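PDB 4CIT: vanadium-dependent haloperoxidase from Zobellia galactanivorans, which probably uses a vanadate cofactor and hydrogen peroxide to oxidise halides, with iodide as its characteristic substrate. Local coordinates for residues Asn70-Tyr84 and Phe307-Val319. Numbering follows the deposited sequence.
Sequences NVAAYEIVAATNDNY and FAKTLFAYTKASV. With NA (sodium ion), chain G.
Leu311 and Asn70 each enter the opposing helix as knobs into holes where segments 70-84 and 307-319, from helices 59-80 and 307-335, pack within the helical framework of this PAP2-type haloperoxidase. The helical parts of the two segments run roughly antiparallel (140° between their N-to-C directions), their axes 9.1 Å apart. Leu311 settles among Asn70, Ala73, Tyr74 and Val77; its CD2 lies 3.5 Å from Ala73 CB and also meets Val77 CG2. Asn70 ND2 gives a weak but nearly straight bond (3.3 Å, 165°) to Ser318 OG. Tyr74 CB lies beside Thr315 OG1; with CG anti to the backbone N (chi1 177°), its ring brings CD1 to 4.1 Å from Phe312 CA, while its hydroxyl reaches beyond the pair to the backbone of Asn85. Val77 splits its branches: CG1 touches Ala308 CB at 3.6 Å, and CG2 meets the edge of the Phe307 ring. Tyr84 brings CE2 to within 3.6 Å of Ala308 CB and CE1 to 3.8 Å from Phe312 CB, its ring oblique to that of Phe312. Were Tyr84 replaced by an alanine, Ala308 CB and Phe312 CB would probably lose the ring that packs on them, opening a gap beside the sodium site. A sodium ion ties the helix, through Ala78 O, to the type I turn, through Asn81 O and Tyr84 O, with three waters completing its shell. Asn81 OD1 closes an Asx turn onto Asn83 N, 2.8 Å away.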
loop_
_atom_site.group_PDB
_atom_site.type_symbol
_atom_site.label_atom_id
_atom_site.label_comp_id
_atom_site.label_asym_id
_atom_site.label_seq_id
_atom_site.Cartn_x
_atom_site.Cartn_y
_atom_site.Cartn_z
ATOM N N ASN A 70 -0.573 1.673 -11.965
ATOM C CA ASN A 70 0.672 1.021 -12.288
ATOM C C ASN A 70 0.514 -0.123 -13.225
ATOM O O ASN A 70 1.342 -0.281 -14.165
ATOM C CB ASN A 70 1.412 0.586 -11.007
ATOM C CG ASN A 70 1.933 1.759 -10.243
ATOM O OD1 ASN A 70 2.406 2.782 -10.847
ATOM N ND2 ASN A 70 2.058 1.583 -8.924
ATOM N N VAL A 71 -0.513 -0.979 -13.065
ATOM C CA VAL A 71 -0.709 -2.095 -13.978
ATOM C C VAL A 71 -0.888 -1.581 -15.384
ATOM O O VAL A 71 -0.327 -2.185 -16.339
ATOM C CB VAL A 71 -1.894 -3.029 -13.518
ATOM C CG1 VAL A 71 -2.299 -4.043 -14.547
ATOM C CG2 VAL A 71 -1.518 -3.718 -12.224
ATOM N N ALA A 72 -1.733 -0.538 -15.557
ATOM C CA ALA A 72 -1.902 0.046 -16.891
ATOM C C ALA A 72 -0.605 0.511 -17.580
ATOM O O ALA A 72 -0.314 0.153 -18.736
ATOM C CB ALA A 72 -2.948 1.188 -16.869
ATOM N N ALA A 73 0.199 1.269 -16.839
ATOM C CA ALA A 73 1.493 1.683 -17.356
ATOM C C ALA A 73 2.427 0.554 -17.630
ATOM O O ALA A 73 3.087 0.494 -18.700
ATOM C CB ALA A 73 2.110 2.603 -16.362
ATOM N N TYR A 74 2.488 -0.407 -16.708
ATOM C CA TYR A 74 3.331 -1.577 -16.887
ATOM C C TYR A 74 2.939 -2.356 -18.096
ATOM O O TYR A 74 3.788 -2.778 -18.918
ATOM C CB TYR A 74 3.274 -2.513 -15.630
ATOM C CG TYR A 74 4.110 -3.762 -15.868
ATOM C CD1 TYR A 74 5.477 -3.711 -15.731
ATOM C CD2 TYR A 74 3.498 -4.946 -16.346
ATOM C CE1 TYR A 74 6.269 -4.759 -16.116
ATOM C CE2 TYR A 74 4.286 -6.043 -16.689
ATOM C CZ TYR A 74 5.663 -5.962 -16.448
ATOM O OH TYR A 74 6.463 -7.044 -16.758
ATOM N N GLU A 75 1.628 -2.520 -18.328
ATOM C CA GLU A 75 1.248 -3.225 -19.561
ATOM C C GLU A 75 1.765 -2.574 -20.867
ATOM O O GLU A 75 2.094 -3.248 -21.854
ATOM C CB GLU A 75 -0.252 -3.490 -19.661
ATOM C CG GLU A 75 -0.755 -4.483 -18.625
ATOM C CD GLU A 75 -0.111 -5.890 -18.851
ATOM O OE1 GLU A 75 -0.333 -6.581 -19.909
ATOM O OE2 GLU A 75 0.769 -6.230 -18.078
ATOM N N ILE A 76 1.746 -1.300 -20.909
ATOM C CA ILE A 76 2.329 -0.525 -22.062
ATOM C C ILE A 76 3.793 -0.823 -22.271
ATOM O O ILE A 76 4.253 -1.180 -23.397
ATOM C CB ILE A 76 2.000 0.951 -21.986
ATOM C CG1 ILE A 76 0.514 1.184 -22.223
ATOM C CG2 ILE A 76 2.845 1.703 -23.054
ATOM C CD1 ILE A 76 0.049 2.592 -21.823
ATOM N N VAL A 77 4.536 -0.782 -21.176
ATOM C CA VAL A 77 5.914 -1.213 -21.193
ATOM C C VAL A 77 6.123 -2.629 -21.641
ATOM O O VAL A 77 6.938 -2.871 -22.557
ATOM C CB VAL A 77 6.584 -0.966 -19.846
ATOM C CG1 VAL A 77 7.975 -1.558 -19.807
ATOM C CG2 VAL A 77 6.645 0.486 -19.600
ATOM N N ALA A 78 5.383 -3.590 -21.105
ATOM C CA ALA A 78 5.481 -5.002 -21.459
ATOM C C ALA A 78 5.153 -5.269 -22.974
ATOM O O ALA A 78 5.759 -6.121 -23.625
ATOM C CB ALA A 78 4.592 -5.831 -20.617
ATOM N N ALA A 79 4.263 -4.493 -23.487
ATOM C CA ALA A 79 3.832 -4.731 -24.854
ATOM C C ALA A 79 4.939 -4.310 -25.833
ATOM O O ALA A 79 4.920 -4.682 -27.043
ATOM C CB ALA A 79 2.592 -3.927 -25.113
ATOM N N THR A 80 5.821 -3.441 -25.377
ATOM C CA THR A 80 6.765 -2.775 -26.207
ATOM C C THR A 80 8.203 -2.977 -25.801
ATOM O O THR A 80 9.053 -2.393 -26.384
ATOM C CB THR A 80 6.487 -1.274 -26.255
ATOM O OG1 THR A 80 6.527 -0.638 -24.959
ATOM C CG2 THR A 80 5.127 -1.035 -26.892
ATOM N N ASN A 81 8.450 -3.776 -24.780
ATOM C CA ASN A 81 9.838 -4.010 -24.275
ATOM C C ASN A 81 9.962 -5.504 -24.096
ATOM O O ASN A 81 9.189 -6.144 -23.366
ATOM C CB ASN A 81 10.023 -3.262 -22.975
ATOM C CG ASN A 81 11.438 -3.362 -22.415
ATOM O OD1 ASN A 81 12.055 -4.382 -22.495
ATOM N ND2 ASN A 81 11.863 -2.326 -21.753
ATOM N N ASP A 82 10.849 -6.111 -24.900
ATOM C CA ASP A 82 11.030 -7.542 -24.855
ATOM C C ASP A 82 11.700 -8.057 -23.585
ATOM O O ASP A 82 11.821 -9.279 -23.472
ATOM C CB ASP A 82 11.967 -8.008 -26.033
ATOM C CG ASP A 82 11.343 -7.801 -27.350
ATOM O OD1 ASP A 82 10.091 -7.778 -27.411
ATOM O OD2 ASP A 82 12.109 -7.695 -28.312
ATOM N N ASN A 83 12.106 -7.204 -22.648
ATOM C CA ASN A 83 12.584 -7.707 -21.394
ATOM C C ASN A 83 11.487 -7.959 -20.299
ATOM O O ASN A 83 11.820 -8.453 -19.223
ATOM C CB ASN A 83 13.607 -6.754 -20.799
ATOM C CG ASN A 83 14.788 -6.468 -21.752
ATOM O OD1 ASN A 83 14.943 -5.379 -22.284
ATOM N ND2 ASN A 83 15.530 -7.428 -21.998
ATOM N N TYR A 84 10.231 -7.535 -20.522
ATOM C CA TYR A 84 9.175 -7.567 -19.505
ATOM C C TYR A 84 7.983 -8.240 -20.058
ATOM O O TYR A 84 7.573 -7.904 -21.164
ATOM C CB TYR A 84 8.811 -6.139 -19.053
ATOM C CG TYR A 84 9.900 -5.513 -18.318
ATOM C CD1 TYR A 84 10.124 -5.828 -16.965
ATOM C CD2 TYR A 84 10.786 -4.657 -18.949
ATOM C CE1 TYR A 84 11.258 -5.328 -16.295
ATOM C CE2 TYR A 84 11.888 -4.094 -18.275
ATOM C CZ TYR A 84 12.075 -4.394 -16.934
ATOM O OH TYR A 84 13.179 -3.837 -16.329
ATOM N N PHE A 307 13.041 3.864 -16.618
ATOM C CA PHE A 307 11.587 3.936 -16.578
ATOM C C PHE A 307 10.973 2.566 -16.404
ATOM O O PHE A 307 10.050 2.362 -15.578
ATOM C CB PHE A 307 11.065 4.581 -17.854
ATOM C CG PHE A 307 9.589 4.870 -17.789
ATOM C CD1 PHE A 307 8.622 3.915 -18.227
ATOM C CD2 PHE A 307 9.114 6.098 -17.319
ATOM C CE1 PHE A 307 7.284 4.199 -18.214
ATOM C CE2 PHE A 307 7.761 6.391 -17.336
ATOM C CZ PHE A 307 6.838 5.424 -17.683
ATOM N N ALA A 308 11.356 1.610 -17.257
ATOM C CA ALA A 308 10.801 0.267 -17.216
ATOM C C ALA A 308 11.091 -0.494 -15.938
ATOM O O ALA A 308 10.171 -1.132 -15.418
ATOM C CB ALA A 308 11.197 -0.569 -18.426
ATOM N N LYS A 309 12.309 -0.404 -15.417
ATOM C CA LYS A 309 12.686 -1.093 -14.182
ATOM C C LYS A 309 11.931 -0.458 -12.993
ATOM O O LYS A 309 11.428 -1.154 -12.139
ATOM C CB LYS A 309 14.164 -1.008 -13.958
ATOM C CG LYS A 309 14.697 -1.545 -12.646
ATOM C CD LYS A 309 14.421 -2.974 -12.462
ATOM C CE LYS A 309 15.195 -3.486 -11.211
ATOM N NZ LYS A 309 16.692 -3.451 -11.338
ATOM N N THR A 310 11.841 0.829 -13.022
ATOM C CA THR A 310 11.044 1.560 -11.970
ATOM C C THR A 310 9.605 1.066 -11.957
ATOM O O THR A 310 9.036 0.770 -10.901
ATOM C CB THR A 310 11.096 3.072 -12.170
ATOM O OG1 THR A 310 12.426 3.491 -12.036
ATOM C CG2 THR A 310 10.238 3.841 -11.115
ATOM N N LEU A 311 8.944 1.049 -13.125
ATOM C CA LEU A 311 7.571 0.551 -13.222
ATOM C C LEU A 311 7.345 -0.839 -12.857
ATOM O O LEU A 311 6.409 -1.174 -12.172
ATOM C CB LEU A 311 7.055 0.860 -14.609
ATOM C CG LEU A 311 5.617 0.884 -14.879
ATOM C CD1 LEU A 311 4.785 1.598 -13.793
ATOM C CD2 LEU A 311 5.457 1.518 -16.273
ATOM N N PHE A 312 8.252 -1.729 -13.265
ATOM C CA PHE A 312 8.296 -3.068 -12.803
ATOM C C PHE A 312 8.280 -3.148 -11.283
ATOM O O PHE A 312 7.461 -3.872 -10.719
ATOM C CB PHE A 312 9.549 -3.680 -13.372
ATOM C CG PHE A 312 9.979 -4.965 -12.772
ATOM C CD1 PHE A 312 9.403 -6.136 -13.113
ATOM C CD2 PHE A 312 11.094 -4.993 -11.954
ATOM C CE1 PHE A 312 9.861 -7.344 -12.565
ATOM C CE2 PHE A 312 11.595 -6.179 -11.473
ATOM C CZ PHE A 312 10.961 -7.350 -11.723
ATOM N N ALA A 313 9.135 -2.436 -10.646
ATOM C CA ALA A 313 9.207 -2.504 -9.245
ATOM C C ALA A 313 7.912 -1.984 -8.536
ATOM O O ALA A 313 7.350 -2.617 -7.575
ATOM C CB ALA A 313 10.399 -1.762 -8.739
ATOM N N TYR A 314 7.434 -0.818 -9.013
ATOM C CA TYR A 314 6.234 -0.256 -8.423
ATOM C C TYR A 314 5.011 -1.149 -8.638
ATOM O O TYR A 314 4.125 -1.250 -7.792
ATOM C CB TYR A 314 5.904 1.141 -8.954
ATOM C CG TYR A 314 6.904 2.191 -8.736
ATOM C CD1 TYR A 314 7.995 2.010 -7.948
ATOM C CD2 TYR A 314 6.716 3.436 -9.279
ATOM C CE1 TYR A 314 8.903 3.058 -7.730
ATOM C CE2 TYR A 314 7.587 4.503 -9.049
ATOM C CZ TYR A 314 8.719 4.271 -8.292
ATOM O OH TYR A 314 9.679 5.264 -8.135
ATOM N N THR A 315 4.937 -1.810 -9.791
ATOM C CA THR A 315 3.844 -2.673 -10.081
ATOM C C THR A 315 3.835 -3.907 -9.288
ATOM O O THR A 315 2.793 -4.269 -8.677
ATOM C CB THR A 315 3.806 -2.958 -11.598
ATOM O OG1 THR A 315 3.734 -1.683 -12.278
ATOM C CG2 THR A 315 2.547 -3.722 -11.925
ATOM N N LYS A 316 4.992 -4.558 -9.179
ATOM C CA LYS A 316 5.044 -5.771 -8.379
ATOM C C LYS A 316 4.720 -5.421 -6.873
ATOM O O LYS A 316 3.960 -6.174 -6.235
ATOM C CB LYS A 316 6.380 -6.475 -8.563
ATOM C CG LYS A 316 6.357 -7.917 -8.132
ATOM C CD LYS A 316 7.696 -8.646 -8.280
ATOM C CE LYS A 316 8.265 -8.718 -9.650
ATOM N NZ LYS A 316 9.348 -9.770 -9.784
ATOM N N ALA A 317 5.227 -4.328 -6.391
ATOM C CA ALA A 317 5.002 -3.881 -4.979
ATOM C C ALA A 317 3.552 -3.511 -4.701
ATOM O O ALA A 317 2.935 -3.971 -3.690
ATOM C CB ALA A 317 5.934 -2.783 -4.550
ATOM N N SER A 318 2.956 -2.746 -5.629
ATOM C CA SER A 318 1.609 -2.272 -5.416
ATOM C C SER A 318 0.607 -3.422 -5.543
ATOM O O SER A 318 -0.374 -3.442 -4.794
ATOM C CB SER A 318 1.276 -1.051 -6.240
ATOM O OG SER A 318 1.298 -1.360 -7.617
ATOM N N VAL A 319 0.776 -4.315 -6.510
ATOM C CA VAL A 319 -0.073 -5.488 -6.584
ATOM C C VAL A 319 -0.004 -6.383 -5.335
ATOM O O VAL A 319 -1.015 -6.751 -4.737
ATOM C CB VAL A 319 0.215 -6.272 -7.854
ATOM C CG1 VAL A 319 -0.468 -7.592 -7.822
ATOM C CG2 VAL A 319 -0.228 -5.433 -9.070
HETATM NA NA NA G . 7.362 -7.646 -23.462
HETATM O O HOH W 1 7.612 -7.645 -25.784
HETATM O O HOH W 2 8.556 -9.710 -23.600
HETATM O O HOH W 3 5.040 -9.361 -23.532
#